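Local coordinates for protein homocysteine S-methyltransferase (Escherichia coli, PDB 5DMM) that catalyses methyl transfer from S-methylmethionine, or less efficiently S-adenosylmethionine, to homocysteine, yielding methionine with the help of a zinc ion, at residues G21-E26 and E49-V54; D57-R60 and C65-T68; A148-R153 and E177-L182; P171-I176 and V213-G218. All coordinates share one frame; numbering follows the deposited sequence.

Contact 1. Residues G21-E26 and E49-V54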
loop_
_atom_site.group_PDB
_atom_site.type_symbol
_atom_site.label_atom_id
_atom_site.label_comp_id
_atom_site.label_asym_id
_atom_site.label_seq_id
_atom_site.Cartn_x
_atom_site.Cartn_y
_atom_site.Cartn_z
ATOM N N GLY A 21 8.156 4.655 1.996
ATOM C CA GLY A 21 7.559 5.239 3.182
ATOM C C GLY A 21 6.551 6.301 2.795
ATOM O O GLY A 21 6.125 6.362 1.639
ATOM N N ALA A 22 6.203 7.168 3.743
ATOM C CA ALA A 22 5.156 8.159 3.508
ATOM C C ALA A 22 5.522 9.174 2.417
ATOM O O ALA A 22 6.667 9.608 2.286
ATOM C CB ALA A 22 4.820 8.886 4.812
ATOM N N MET A 23 4.510 9.555 1.650
ATOM C CA MET A 23 4.626 10.537 0.583
ATOM C C MET A 23 4.481 11.940 1.171
ATOM O O MET A 23 5.237 12.853 0.826
ATOM C CB MET A 23 3.553 10.241 -0.486
ATOM C CG MET A 23 3.324 11.279 -1.572
ATOM S SD MET A 23 4.772 11.565 -2.598
ATOM C CE MET A 23 4.980 10.011 -3.477
ATOM N N ALA A 24 3.531 12.086 2.092
ATOM C CA ALA A 24 3.137 13.394 2.630
ATOM C C ALA A 24 4.271 14.163 3.305
ATOM O O ALA A 24 4.423 15.368 3.078
ATOM C CB ALA A 24 1.988 13.219 3.613
ATOM N N THR A 25 5.045 13.473 4.146
ATOM C CA THR A 25 6.166 14.096 4.856
ATOM C C THR A 25 7.106 14.798 3.890
ATOM O O THR A 25 7.501 15.946 4.100
ATOM C CB THR A 25 6.983 13.059 5.663
ATOM O OG1 THR A 25 7.318 11.947 4.818
ATOM C CG2 THR A 25 6.193 12.552 6.845
ATOM N N GLU A 26 7.447 14.089 2.825
ATOM C CA GLU A 26 8.405 14.562 1.845
ATOM C C GLU A 26 7.850 15.705 1.009
ATOM O O GLU A 26 8.574 16.639 0.681
ATOM C CB GLU A 26 8.842 13.405 0.947
ATOM C CG GLU A 26 10.008 12.609 1.524
ATOM C CD GLU A 26 11.352 13.124 1.035
ATOM O OE1 GLU A 26 11.398 13.701 -0.077
ATOM O OE2 GLU A 26 12.362 12.954 1.750
ATOM N N GLU A 49 5.698 16.687 -10.569
ATOM C CA GLU A 49 7.135 16.457 -10.548
ATOM C C GLU A 49 7.647 16.236 -9.121
ATOM O O GLU A 49 8.654 15.556 -8.916
ATOM C CB GLU A 49 7.868 17.621 -11.208
ATOM C CG GLU A 49 7.880 18.899 -10.389
ATOM C CD GLU A 49 6.565 19.677 -10.428
ATOM O OE1 GLU A 49 5.715 19.423 -11.324
ATOM O OE2 GLU A 49 6.397 20.557 -9.547
ATOM N N LEU A 50 6.955 16.780 -8.124
ATOM C CA LEU A 50 7.400 16.575 -6.748
ATOM C C LEU A 50 7.077 15.151 -6.301
ATOM O O LEU A 50 7.851 14.548 -5.578
ATOM C CB LEU A 50 6.772 17.591 -5.794
ATOM C CG LEU A 50 7.225 19.043 -5.988
ATOM C CD1 LEU A 50 6.556 19.935 -4.965
ATOM C CD2 LEU A 50 8.750 19.162 -5.889
ATOM N N ILE A 51 5.946 14.613 -6.742
ATOM C CA ILE A 51 5.607 13.217 -6.436
ATOM C C ILE A 51 6.637 12.265 -7.051
ATOM O O ILE A 51 7.101 11.311 -6.405
ATOM C CB ILE A 51 4.185 12.879 -6.932
ATOM C CG1 ILE A 51 3.148 13.596 -6.059
ATOM C CG2 ILE A 51 3.936 11.369 -6.913
ATOM C CD1 ILE A 51 1.695 13.394 -6.550
ATOM N N ARG A 52 6.998 12.531 -8.302
ATOM C CA ARG A 52 8.018 11.744 -8.985
ATOM C C ARG A 52 9.359 11.835 -8.247
ATOM O O ARG A 52 10.063 10.828 -8.100
ATOM C CB ARG A 52 8.165 12.224 -10.433
ATOM C CG ARG A 52 9.201 11.497 -11.275
ATOM C CD ARG A 52 9.707 12.435 -12.384
ATOM N NE ARG A 52 10.519 13.511 -11.799
ATOM C CZ ARG A 52 10.484 14.796 -12.161
ATOM N NH1 ARG A 52 9.680 15.214 -13.131
ATOM N NH2 ARG A 52 11.265 15.672 -11.544
ATOM N N GLU A 53 9.699 13.035 -7.777
ATOM C CA GLU A 53 10.942 13.241 -7.033
ATOM C C GLU A 53 10.958 12.424 -5.737
ATOM O O GLU A 53 11.982 11.850 -5.360
ATOM C CB GLU A 53 11.145 14.730 -6.738
ATOM C CG GLU A 53 11.582 15.528 -7.966
ATOM C CD GLU A 53 11.755 17.025 -7.700
ATOM O OE1 GLU A 53 11.995 17.403 -6.532
ATOM O OE2 GLU A 53 11.647 17.822 -8.667
ATOM N N VAL A 54 9.823 12.375 -5.046
ATOM C CA VAL A 54 9.765 11.611 -3.803
ATOM C C VAL A 54 9.916 10.115 -4.070
ATOM O O VAL A 54 10.608 9.415 -3.319
ATOM C CB VAL A 54 8.457 11.868 -3.037
ATOM C CG1 VAL A 54 8.369 10.918 -1.836
ATOM C CG2 VAL A 54 8.393 13.320 -2.582
#

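Contact 2. Residues D57-R60 and C65-T68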
loop_
_atom_site.group_PDB
_atom_site.type_symbol
_atom_site.label_atom_id
_atom_site.label_comp_id
_atom_site.label_asym_id
_atom_site.label_seq_id
_atom_site.Cartn_x
_atom_site.Cartn_y
_atom_site.Cartn_z
ATOM N N ASP A 57 13.494 9.579 -4.621
ATOM C CA ASP A 57 14.114 9.655 -3.295
ATOM C C ASP A 57 14.085 8.311 -2.552
ATOM O O ASP A 57 15.080 7.875 -1.946
ATOM C CB ASP A 57 13.381 10.714 -2.473
ATOM C CG ASP A 57 14.248 11.352 -1.426
ATOM O OD1 ASP A 57 15.106 10.653 -0.835
ATOM O OD2 ASP A 57 14.061 12.568 -1.191
ATOM N N TYR A 58 12.933 7.656 -2.588
ATOM C CA TYR A 58 12.797 6.380 -1.893
ATOM C C TYR A 58 13.573 5.265 -2.597
ATOM O O TYR A 58 14.170 4.420 -1.931
ATOM C CB TYR A 58 11.317 5.993 -1.745
ATOM C CG TYR A 58 10.660 6.631 -0.535
ATOM C CD1 TYR A 58 11.059 6.279 0.753
ATOM C CD2 TYR A 58 9.634 7.576 -0.677
ATOM C CE1 TYR A 58 10.478 6.834 1.861
ATOM C CE2 TYR A 58 9.037 8.151 0.447
ATOM C CZ TYR A 58 9.485 7.772 1.717
ATOM O OH TYR A 58 8.932 8.293 2.862
ATOM N N TYR A 59 13.568 5.239 -3.929
ATOM C CA TYR A 59 14.373 4.229 -4.622
ATOM C C TYR A 59 15.861 4.419 -4.282
ATOM O O TYR A 59 16.592 3.449 -4.128
ATOM C CB TYR A 59 14.169 4.286 -6.138
ATOM C CG TYR A 59 12.885 3.674 -6.697
ATOM C CD1 TYR A 59 12.470 2.382 -6.356
ATOM C CD2 TYR A 59 12.113 4.384 -7.611
ATOM C CE1 TYR A 59 11.307 1.827 -6.901
ATOM C CE2 TYR A 59 10.951 3.834 -8.165
ATOM C CZ TYR A 59 10.555 2.555 -7.799
ATOM O OH TYR A 59 9.417 2.007 -8.333
ATOM N N ARG A 60 16.297 5.672 -4.157
ATOM C CA ARG A 60 17.673 5.974 -3.770
ATOM C C ARG A 60 17.980 5.479 -2.362
ATOM O O ARG A 60 19.082 5.003 -2.096
ATOM C CB ARG A 60 17.953 7.476 -3.854
ATOM C CG ARG A 60 18.103 7.999 -5.260
ATOM C CD ARG A 60 18.416 9.493 -5.258
ATOM N NE ARG A 60 18.846 9.926 -6.580
ATOM C CZ ARG A 60 18.648 11.141 -7.066
ATOM N NH1 ARG A 60 18.013 12.051 -6.336
ATOM N NH2 ARG A 60 19.083 11.446 -8.282
ATOM N N CYS A 65 10.178 -1.178 -3.997
ATOM C CA CYS A 65 8.786 -1.034 -4.422
ATOM C C CYS A 65 8.245 0.335 -4.029
ATOM O O CYS A 65 8.270 0.699 -2.852
ATOM C CB CYS A 65 7.913 -2.139 -3.809
ATOM S SG CYS A 65 6.203 -2.151 -4.446
ATOM N N ALA A 66 7.761 1.094 -5.013
ATOM C CA ALA A 66 7.067 2.341 -4.739
ATOM C C ALA A 66 5.568 2.110 -4.608
ATOM O O ALA A 66 4.989 1.327 -5.362
ATOM C CB ALA A 66 7.340 3.370 -5.851
ATOM N N ILE A 67 4.932 2.793 -3.664
ATOM C CA ILE A 67 3.473 2.720 -3.555
ATOM C C ILE A 67 2.887 4.031 -4.068
ATOM O O ILE A 67 3.249 5.090 -3.582
ATOM C CB ILE A 67 3.014 2.455 -2.113
ATOM C CG1 ILE A 67 3.617 1.133 -1.625
ATOM C CG2 ILE A 67 1.482 2.421 -2.035
ATOM C CD1 ILE A 67 3.345 0.795 -0.155
ATOM N N THR A 68 1.989 3.951 -5.047
ATOM C CA THR A 68 1.497 5.159 -5.732
ATOM C C THR A 68 0.644 6.037 -4.821
ATOM O O THR A 68 0.127 5.584 -3.793
ATOM C CB THR A 68 0.682 4.801 -6.987
ATOM O OG1 THR A 68 -0.449 3.993 -6.619
ATOM C CG2 THR A 68 1.551 4.033 -7.975
#

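Contact 3. Residues A148-R153 and E177-L182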
loop_
_atom_site.group_PDB
_atom_site.type_symbol
_atom_site.label_atom_id
_atom_site.label_comp_id
_atom_site.label_asym_id
_atom_site.label_seq_id
_atom_site.Cartn_x
_atom_site.Cartn_y
_atom_site.Cartn_z
ATOM N N ALA A 148 -18.379 -1.517 -6.777
ATOM C CA ALA A 148 -18.545 -0.309 -7.596
ATOM C C ALA A 148 -17.617 0.822 -7.148
ATOM O O ALA A 148 -17.130 1.606 -7.974
ATOM C CB ALA A 148 -19.995 0.164 -7.563
ATOM N N PHE A 149 -17.384 0.915 -5.839
ATOM C CA PHE A 149 -16.478 1.920 -5.284
ATOM C C PHE A 149 -15.043 1.668 -5.726
ATOM O O PHE A 149 -14.333 2.593 -6.115
ATOM C CB PHE A 149 -16.550 1.938 -3.750
ATOM C CG PHE A 149 -15.446 2.729 -3.089
ATOM C CD1 PHE A 149 -15.509 4.111 -3.012
ATOM C CD2 PHE A 149 -14.361 2.087 -2.527
ATOM C CE1 PHE A 149 -14.503 4.842 -2.398
ATOM C CE2 PHE A 149 -13.344 2.812 -1.899
ATOM C CZ PHE A 149 -13.416 4.188 -1.839
ATOM N N HIS A 150 -14.626 0.406 -5.675
ATOM C CA HIS A 150 -13.236 0.060 -5.930
ATOM C C HIS A 150 -12.877 -0.159 -7.400
ATOM O O HIS A 150 -11.737 0.063 -7.792
ATOM C CB HIS A 150 -12.877 -1.212 -5.164
ATOM C CG HIS A 150 -12.590 -0.989 -3.718
ATOM N ND1 HIS A 150 -11.493 -0.274 -3.279
ATOM C CD2 HIS A 150 -13.260 -1.373 -2.605
ATOM C CE1 HIS A 150 -11.490 -0.251 -1.957
ATOM N NE2 HIS A 150 -12.553 -0.905 -1.526
ATOM N N ARG A 151 -13.843 -0.618 -8.194
ATOM C CA ARG A 151 -13.573 -1.035 -9.577
ATOM C C ARG A 151 -12.812 -0.026 -10.461
ATOM O O ARG A 151 -11.808 -0.402 -11.068
ATOM C CB ARG A 151 -14.887 -1.427 -10.276
ATOM C CG ARG A 151 -14.698 -1.852 -11.726
ATOM C CD ARG A 151 -16.000 -2.399 -12.336
ATOM N NE ARG A 151 -16.445 -3.630 -11.683
ATOM C CZ ARG A 151 -17.533 -3.722 -10.922
ATOM N NH1 ARG A 151 -18.300 -2.656 -10.726
ATOM N NH2 ARG A 151 -17.858 -4.880 -10.362
ATOM N N PRO A 152 -13.271 1.240 -10.551
ATOM C CA PRO A 152 -12.552 2.171 -11.447
ATOM C C PRO A 152 -11.071 2.369 -11.108
ATOM O O PRO A 152 -10.246 2.506 -12.021
ATOM C CB PRO A 152 -13.284 3.502 -11.256
ATOM C CG PRO A 152 -14.547 3.196 -10.574
ATOM C CD PRO A 152 -14.365 1.916 -9.827
ATOM N N ARG A 153 -10.739 2.383 -9.820
ATOM C CA ARG A 153 -9.341 2.568 -9.418
ATOM C C ARG A 153 -8.519 1.312 -9.717
ATOM O O ARG A 153 -7.377 1.407 -10.175
ATOM C CB ARG A 153 -9.232 2.939 -7.935
ATOM C CG ARG A 153 -7.792 2.915 -7.406
ATOM C CD ARG A 153 -7.705 3.505 -6.006
ATOM N NE ARG A 153 -8.637 2.851 -5.099
ATOM C CZ ARG A 153 -8.801 3.185 -3.825
ATOM N NH1 ARG A 153 -8.080 4.171 -3.292
ATOM N NH2 ARG A 153 -9.682 2.526 -3.080
ATOM N N GLU A 177 -13.535 -9.231 1.477
ATOM C CA GLU A 177 -14.144 -10.257 0.625
ATOM C C GLU A 177 -14.515 -9.712 -0.752
ATOM O O GLU A 177 -14.204 -10.313 -1.779
ATOM C CB GLU A 177 -15.403 -10.830 1.281
ATOM C CG GLU A 177 -15.215 -11.349 2.685
ATOM C CD GLU A 177 -16.535 -11.660 3.369
ATOM O OE1 GLU A 177 -17.563 -11.811 2.665
ATOM O OE2 GLU A 177 -16.546 -11.750 4.615
ATOM N N ALA A 178 -15.202 -8.576 -0.750
ATOM C CA ALA A 178 -15.624 -7.906 -1.984
ATOM C C ALA A 178 -14.433 -7.602 -2.883
ATOM O O ALA A 178 -14.470 -7.820 -4.103
ATOM C CB ALA A 178 -16.379 -6.623 -1.659
ATOM N N LEU A 179 -13.359 -7.124 -2.268
ATOM C CA LEU A 179 -12.129 -6.804 -2.985
ATOM C C LEU A 179 -11.424 -8.046 -3.553
ATOM O O LEU A 179 -10.929 -8.017 -4.677
ATOM C CB LEU A 179 -11.181 -6.039 -2.049
ATOM C CG LEU A 179 -10.208 -4.998 -2.592
ATOM C CD1 LEU A 179 -10.898 -4.023 -3.510
ATOM C CD2 LEU A 179 -9.551 -4.240 -1.426
ATOM N N ALA A 180 -11.363 -9.129 -2.785
ATOM C CA ALA A 180 -10.763 -10.364 -3.289
ATOM C C ALA A 180 -11.587 -10.908 -4.456
ATOM O O ALA A 180 -11.036 -11.377 -5.458
ATOM C CB ALA A 180 -10.651 -11.412 -2.176
ATOM N N GLU A 181 -12.906 -10.830 -4.327
ATOM C CA GLU A 181 -13.800 -11.227 -5.417
ATOM C C GLU A 181 -13.569 -10.375 -6.669
ATOM O O GLU A 181 -13.453 -10.890 -7.780
ATOM C CB GLU A 181 -15.261 -11.114 -4.977
ATOM C CG GLU A 181 -15.729 -12.217 -4.039
ATOM C CD GLU A 181 -16.080 -13.498 -4.776
ATOM O OE1 GLU A 181 -17.098 -13.504 -5.518
ATOM O OE2 GLU A 181 -15.338 -14.497 -4.610
ATOM N N LEU A 182 -13.513 -9.064 -6.469
ATOM C CA LEU A 182 -13.266 -8.116 -7.558
ATOM C C LEU A 182 -12.000 -8.440 -8.361
ATOM O O LEU A 182 -11.996 -8.359 -9.591
ATOM C CB LEU A 182 -13.181 -6.693 -7.001
ATOM C CG LEU A 182 -12.889 -5.591 -8.027
ATOM C CD1 LEU A 182 -13.940 -5.576 -9.138
ATOM C CD2 LEU A 182 -12.827 -4.234 -7.342
#

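Contact 4. Residues P171-I176 and V213-G218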
loop_
_atom_site.group_PDB
_atom_site.type_symbol
_atom_site.label_atom_id
_atom_site.label_comp_id
_atom_site.label_asym_id
_atom_site.label_seq_id
_atom_site.Cartn_x
_atom_site.Cartn_y
_atom_site.Cartn_z
ATOM N N PRO A 171 -9.795 -2.293 7.200
ATOM C CA PRO A 171 -10.335 -2.554 8.538
ATOM C C PRO A 171 -11.559 -3.460 8.568
ATOM O O PRO A 171 -11.980 -3.860 9.652
ATOM C CB PRO A 171 -10.734 -1.164 9.002
ATOM C CG PRO A 171 -11.274 -0.538 7.713
ATOM C CD PRO A 171 -10.468 -1.141 6.569
ATOM N N ASN A 172 -12.125 -3.743 7.397
ATOM C CA ASN A 172 -13.457 -4.323 7.270
ATOM C C ASN A 172 -13.444 -5.617 6.458
ATOM O O ASN A 172 -13.003 -5.641 5.306
ATOM C CB ASN A 172 -14.395 -3.286 6.630
ATOM C CG ASN A 172 -15.818 -3.783 6.490
ATOM O OD1 ASN A 172 -16.113 -4.618 5.635
ATOM N ND2 ASN A 172 -16.717 -3.249 7.319
ATOM N N PHE A 173 -13.927 -6.694 7.074
ATOM C CA PHE A 173 -13.904 -8.034 6.488
ATOM C C PHE A 173 -14.785 -8.159 5.257
ATOM O O PHE A 173 -14.375 -8.766 4.262
ATOM C CB PHE A 173 -14.331 -9.063 7.542
ATOM C CG PHE A 173 -14.128 -10.491 7.130
ATOM C CD1 PHE A 173 -12.939 -10.911 6.563
ATOM C CD2 PHE A 173 -15.122 -11.432 7.355
ATOM C CE1 PHE A 173 -12.750 -12.246 6.197
ATOM C CE2 PHE A 173 -14.940 -12.769 6.996
ATOM C CZ PHE A 173 -13.752 -13.172 6.411
ATOM N N SER A 174 -15.990 -7.597 5.310
ATOM C CA SER A 174 -16.896 -7.728 4.172
ATOM C C SER A 174 -16.304 -7.010 2.958
ATOM O O SER A 174 -16.431 -7.482 1.831
ATOM C CB SER A 174 -18.299 -7.193 4.507
ATOM O OG SER A 174 -18.311 -5.782 4.638
ATOM N N GLU A 175 -15.616 -5.893 3.189
ATOM C CA GLU A 175 -14.956 -5.184 2.090
ATOM C C GLU A 175 -13.753 -5.987 1.566
ATOM O O GLU A 175 -13.500 -6.040 0.365
ATOM C CB GLU A 175 -14.526 -3.784 2.537
ATOM C CG GLU A 175 -13.672 -3.037 1.516
ATOM C CD GLU A 175 -13.256 -1.658 1.993
ATOM O OE1 GLU A 175 -13.144 -1.442 3.223
ATOM O OE2 GLU A 175 -13.046 -0.782 1.128
ATOM N N ILE A 176 -13.025 -6.639 2.467
ATOM C CA ILE A 176 -11.915 -7.489 2.055
ATOM C C ILE A 176 -12.408 -8.607 1.129
ATOM O O ILE A 176 -11.785 -8.885 0.099
ATOM C CB ILE A 176 -11.175 -8.067 3.286
ATOM C CG1 ILE A 176 -10.352 -6.948 3.958
ATOM C CG2 ILE A 176 -10.283 -9.226 2.868
ATOM C CD1 ILE A 176 -9.872 -7.283 5.364
ATOM N N VAL A 213 -7.375 -14.698 7.037
ATOM C CA VAL A 213 -6.365 -15.498 6.361
ATOM C C VAL A 213 -7.013 -16.667 5.627
ATOM O O VAL A 213 -6.674 -16.960 4.483
ATOM C CB VAL A 213 -5.305 -16.037 7.361
ATOM C CG1 VAL A 213 -4.387 -17.040 6.682
ATOM C CG2 VAL A 213 -4.507 -14.896 7.969
ATOM N N ALA A 214 -7.961 -17.327 6.289
ATOM C CA ALA A 214 -8.642 -18.473 5.692
ATOM C C ALA A 214 -9.382 -18.053 4.425
ATOM O O ALA A 214 -9.332 -18.743 3.404
ATOM C CB ALA A 214 -9.602 -19.107 6.693
ATOM N N LEU A 215 -10.048 -16.906 4.485
ATOM C CA LEU A 215 -10.755 -16.404 3.316
ATOM C C LEU A 215 -9.791 -16.150 2.157
ATOM O O LEU A 215 -9.979 -16.670 1.056
ATOM C CB LEU A 215 -11.510 -15.121 3.649
ATOM C CG LEU A 215 -12.051 -14.441 2.388
ATOM C CD1 LEU A 215 -13.442 -14.954 2.077
ATOM C CD2 LEU A 215 -12.014 -12.917 2.514
ATOM N N LEU A 216 -8.750 -15.365 2.425
ATOM C CA LEU A 216 -7.811 -14.956 1.384
ATOM C C LEU A 216 -6.947 -16.095 0.852
ATOM O O LEU A 216 -6.416 -15.998 -0.255
ATOM C CB LEU A 216 -6.915 -13.827 1.904
ATOM C CG LEU A 216 -7.706 -12.550 2.190
ATOM C CD1 LEU A 216 -6.813 -11.491 2.827
ATOM C CD2 LEU A 216 -8.348 -12.014 0.906
ATOM N N ALA A 217 -6.800 -17.178 1.621
ATOM C CA ALA A 217 -6.013 -18.319 1.159
ATOM C C ALA A 217 -6.606 -18.957 -0.094
ATOM O O ALA A 217 -5.890 -19.584 -0.874
ATOM C CB ALA A 217 -5.889 -19.351 2.258
ATOM N N GLY A 218 -7.911 -18.791 -0.283
ATOM C CA GLY A 218 -8.596 -19.310 -1.455
ATOM C C GLY A 218 -8.477 -18.456 -2.712
ATOM O O GLY A 218 -9.056 -18.794 -3.738
#

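Contact 1. Residues G21-E26 and E49-V54
M23 reaches across to helix 48-61 with its thioether end, and its sulfur and methyl meet different residues there. CG stands anti to the backbone N (chi1 169°), which sends the chain out from the backbone, and bends at both following torsions then fold the tip over the helix. SD lies 3.7 Å from CB of V54 and equally close to that residue's CG1, so the sulfur rests on the shoulder of the valine. Beyond it, M23 CE touches I51 CG2 at 3.8 Å, the two side chains meeting at about a right angle. W39, on helix 39-46, also touches the methionine, while I51 packs against V43 and L44 of the same helix and L98 of helix 85-109. The family belongs to the TIM-barrel superfamily. Residues 21-26 follow the first barrel strand, 17-18, and run into the short helix 24-29, whereas 49-54 is part of helix 48-61, which leads into the next strand, 65-67. The contact therefore joins the start of the connection that follows strand 17-18 to the helix leading into strand 65-67, at a place where the side chain of M23 is about 7 Å from the bound homocysteine. Further along, E26 uses the aliphatic root of its side chain: CB sits 3.6 Å from V54 CG2 and 3.8 Å from V54 CG1, spanning the fork of the valine as the two chains slide past each other in opposite directions. OE1 of E26 also skirts V54 CG2 and forms a salt bridge to R30, whose NH2 pairs with D57 as well, so two carboxylates lie close together on one arginine.

Contact 2. Residues D57-R60 and C65-T68
Y59 lays the hydroxyl end of its ring against the methyl of A66, OH lying 3.5 Å and CZ 3.8 Å from A66 CB. The approach is oblique, so that neither a clean face nor a clean edge of the ring meets the alanine. With CG anti to the carbonyl carbon (chi1 -77°), the ring is carried off the helix and in toward the sheet. Its CE1 also passes alongside the strand backbone, 4.1 Å from A66 N and 4.3 Å from C65 N. On the strand side, the CB of A66 points at the helix and that of C65 away from it, the alternation expected of a barrel strand, and the small methyl is consistent with the close approach of the CE1, CZ and OH end of the ring. Helix 48-61 and strand 65-67, joined by a short turn, are the second half of the first beta-alpha-beta crossover of the TIM barrel. I67 and T68, the next residues along this strand and its exit, touch the bound homocysteine. Y59 OH donates a hydrogen bond to L117 O on the neighbouring strand 117-122, whose backbone also pairs with A66, while R103 and Y106 of helix 85-109 pack against the ring. A valine in place of Y59 would probably leave the carbonyl of L117 without this donor and open a gap above A66. The tyrosine thus combines two roles in a buried setting: its ring carbons pack against A66 and the strand backbone, and its one polar atom is satisfied by a main-chain carbonyl.

Contact 3. Residues A148-R153 and E177-L182
H150 presents one face of its imidazole to L179, whose CD1 lies 3.6 Å from the ring centroid and 18° off the ring normal, a CH-pi contact. The methyl comes nearest to CG, at 3.5 Å, and the two side chains cross at about a right angle. F149 CD2 sits over the centre of the opposite face, so the imidazole is sandwiched between an aliphatic and an aromatic neighbour. L182 forms the other half of the interface. Its CG is anti to the backbone N (chi1 179°), which extends the fork toward the facing helix until CD2 lies 3.7 Å from H150 CB and 3.9 Å from the backbone N of R151. The two helices, consecutive on the outside of the TIM barrel and separated by strand 164-170, approach to 10.2 Å between segment axes at an angle of 42°. P152 has no amide hydrogen to give, and the first helix is kinked there, with only a weak bond from R153 N to H150 O. An alanine in place of H150 would probably leave L179 and F149 facing a gap and deprive the E175 carboxylate of a partner. As it stands, the ring has apolar cover on both faces, NE2 is hydrogen-bonded to E175, and ND1 lies in plane at the edge of the R153 guanidinium, two opposite charges that would probably polarise it along this direction.

Contact 4. Residues P171-I176 and V213-G218
L215 leans on the aromatic ring of F173, with CD2 3.8 Å and CB 4.0 Å from CE1 of the phenylalanine, in an oblique approach. F173 brings its ring there by holding CG anti to the backbone N (chi1 -170°). The same CD2 of L215 also reaches I176 CG2 at 4.1 Å and so touches both residues of the facing helix from one side. One residue on, L216 meets I176 at about a right angle, its CD2 3.9 Å from I176 CG2. F195 of strand 191-197 touches both I176 and L216, so this end of the interface rests on the barrel sheet. Helices 173-183 and 209-217 follow successive strands of the TIM barrel and pack side by side on its outer layer. The first turn of helix 173-183 is fixed by N172 at the N-cap: its OD1 accepts from E175 N (2.8 Å, N-H...O angle 156°) and, on a lone pair, from S174 OG (2.7 Å). The two sorts of chemistry are thus divided: dispersion between branched and aromatic carbons joins the helices, while the N172 amide oxygen, gripping E175 N and S174 OG, caps the turn that carries F173 and I176.

From the N terminus, contact 1 closes the loop that leaves the first barrel strand and returns through helix 48-61. Contact 2 follows in series on the same helix, closing the short loop into strand 65-67. The two touch where the hydroxyl of Y58 probably hydrogen-bonds to A22 O. On the opposite side of the chain's centre, contacts 3 and 4 cross: segment 171-176 precedes 177-182 on helix 173-183, yet pairs with the later helix 209-217, whereas 177-182 turns back to helix 143-159. Helix 173-183 is thereby held between two neighbours, and packing of E177 against L215 and of A180 against L216 joins contacts 3 and 4.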